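Glycerate dehydrogenase/glyoxylate reductase (Thermus thermophilus, PDB 2CUK) probably reduces hydroxypyruvate and glyoxylate with NAD(P)H, as a member of the D-isomer specific 2-hydroxyacid dehydrogenase family. Local coordinates at residues Leu107-Ala112 / Asn271-Pro276. Residues are numbered along the deposited sequence; the frame is centred on the assembly and turned at random.
Sequences LALLLA and NAVITP
Leu109 and Val273 make the closest approach between residues 107-112 and 271-276. CB of the leucine leaves the helix without aiming straight at the strand and meets nothing on it. CG stands anti to the carbonyl carbon (chi1 -74°), and from this branch point CD2 reaches Val273, while both methyls come near Thr275 just beyond the strand. CD2 does most of the touching: it lies 3.7 Å from CG1 of Val273 and 4.0 Å from CG2 of Thr275, bridging two residues whose side chains both point toward the helix. CD1 merely grazes Thr275, 4.2 Å from OG1. A leucine suits this place because its branch comes one carbon later than valine's, so its methyls extend far enough from the helix to meet the valine and threonine methyls.

Val273, branched at CB, is at home in an extended strand and points directly at the helix. Its CG1, anti to the backbone N (chi1 172°), also faces Ala112, whose CB is 4.4 Å away. One turn along from Leu109, Ala112 has a single methyl, which lets the helix lie near the valine. Thr275 divides its two branches by character: CG2 joins the apolar contact, while OG1, although beside leucine methyls, is hydrogen-bonded to Asp253 and is thereby satisfied in this buried setting.

No hydrogen bond crosses the contact, and all four touching residues are buried. Strand 272-274 is the outermost strand on its side of the six-stranded parallel sheet of the NAD-binding, Rossmann-type domain, paired through its backbone with strand 249-252. Helix 99-114 packs against the side of the sheet to which Val273 points; its other sides meet helix 154-165 through Leu107 and, through Ala108 and Leu111, form part of the dimer interface.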
loop_
_atom_site.group_PDB
_atom_site.type_symbol
_atom_site.label_atom_id
_atom_site.label_comp_id
_atom_site.label_asym_id
_atom_site.label_seq_id
_atom_site.Cartn_x
_atom_site.Cartn_y
_atom_site.Cartn_z
ATOM N N LEU A 107 6.797 1.858 1.308
ATOM C CA LEU A 107 5.632 2.718 1.165
ATOM C C LEU A 107 4.340 1.943 1.400
ATOM O O LEU A 107 3.412 2.456 2.011
ATOM C CB LEU A 107 5.605 3.359 -0.227
ATOM C CG LEU A 107 6.190 4.773 -0.310
ATOM C CD1 LEU A 107 5.307 5.718 0.483
ATOM C CD2 LEU A 107 7.617 4.794 0.228
ATOM N N ALA A 108 4.286 0.704 0.922
ATOM C CA ALA A 108 3.093 -0.119 1.094
ATOM C C ALA A 108 2.801 -0.314 2.586
ATOM O O ALA A 108 1.644 -0.300 3.006
ATOM C CB ALA A 108 3.286 -1.467 0.412
ATOM N N LEU A 109 3.855 -0.496 3.379
ATOM C CA LEU A 109 3.717 -0.691 4.821
ATOM C C LEU A 109 3.295 0.602 5.516
ATOM O O LEU A 109 2.491 0.581 6.449
ATOM C CB LEU A 109 5.036 -1.204 5.422
ATOM C CG LEU A 109 5.396 -2.669 5.139
ATOM C CD1 LEU A 109 6.791 -2.985 5.683
ATOM C CD2 LEU A 109 4.353 -3.581 5.780
ATOM N N LEU A 110 3.836 1.728 5.066
ATOM C CA LEU A 110 3.465 3.012 5.654
ATOM C C LEU A 110 1.961 3.215 5.466
ATOM O O LEU A 110 1.245 3.550 6.409
ATOM C CB LEU A 110 4.237 4.154 4.981
ATOM C CG LEU A 110 3.745 5.581 5.268
ATOM C CD1 LEU A 110 3.620 5.809 6.767
ATOM C CD2 LEU A 110 4.704 6.580 4.654
ATOM N N LEU A 111 1.488 2.997 4.242
ATOM C CA LEU A 111 0.073 3.157 3.927
ATOM C C LEU A 111 -0.769 2.094 4.618
ATOM O O LEU A 111 -1.884 2.373 5.060
ATOM C CB LEU A 111 -0.142 3.092 2.414
ATOM C CG LEU A 111 0.393 4.286 1.618
ATOM C CD1 LEU A 111 0.412 3.965 0.127
ATOM C CD2 LEU A 111 -0.485 5.499 1.900
ATOM N N ALA A 112 -0.234 0.881 4.720
ATOM C CA ALA A 112 -0.956 -0.204 5.371
ATOM C C ALA A 112 -1.261 0.154 6.825
ATOM O O ALA A 112 -2.360 -0.089 7.311
ATOM C CB ALA A 112 -0.139 -1.482 5.315
ATOM N N ASN A 271 -2.331 -2.725 15.344
ATOM C CA ASN A 271 -1.606 -1.581 14.789
ATOM C C ASN A 271 -0.192 -1.953 14.338
ATOM O O ASN A 271 0.639 -1.085 14.071
ATOM C CB ASN A 271 -1.582 -0.410 15.789
ATOM C CG ASN A 271 -0.893 -0.754 17.099
ATOM O OD1 ASN A 271 -0.899 -1.903 17.545
ATOM N ND2 ASN A 271 -0.312 0.257 17.739
ATOM N N ALA A 272 0.072 -3.254 14.248
ATOM C CA ALA A 272 1.363 -3.746 13.781
ATOM C C ALA A 272 1.126 -4.565 12.512
ATOM O O ALA A 272 0.267 -5.442 12.489
ATOM C CB ALA A 272 2.028 -4.622 14.848
ATOM N N VAL A 273 1.871 -4.258 11.457
ATOM C CA VAL A 273 1.752 -4.987 10.204
ATOM C C VAL A 273 3.102 -5.640 9.942
ATOM O O VAL A 273 4.102 -4.961 9.710
ATOM C CB VAL A 273 1.360 -4.045 9.028
ATOM C CG1 VAL A 273 1.430 -4.799 7.695
ATOM C CG2 VAL A 273 -0.056 -3.518 9.242
ATOM N N ILE A 274 3.132 -6.967 10.016
ATOM C CA ILE A 274 4.367 -7.713 9.802
ATOM C C ILE A 274 4.319 -8.526 8.508
ATOM O O ILE A 274 3.435 -9.363 8.319
ATOM C CB ILE A 274 4.654 -8.691 10.985
ATOM C CG1 ILE A 274 5.007 -7.915 12.261
ATOM C CG2 ILE A 274 5.817 -9.597 10.647
ATOM C CD1 ILE A 274 4.049 -6.768 12.586
ATOM N N THR A 275 5.265 -8.269 7.610
ATOM C CA THR A 275 5.330 -9.028 6.369
ATOM C C THR A 275 6.577 -9.901 6.481
ATOM O O THR A 275 7.562 -9.509 7.101
ATOM C CB THR A 275 5.372 -8.108 5.123
ATOM O OG1 THR A 275 6.367 -7.095 5.290
ATOM C CG2 THR A 275 4.014 -7.455 4.909
ATOM N N PRO A 276 6.546 -11.101 5.887
ATOM C CA PRO A 276 7.671 -12.037 5.944
ATOM C C PRO A 276 8.909 -11.767 5.082
ATOM O O PRO A 276 9.286 -12.596 4.260
ATOM C CB PRO A 276 7.005 -13.369 5.610
ATOM C CG PRO A 276 6.002 -12.958 4.563
ATOM C CD PRO A 276 5.417 -11.673 5.126
#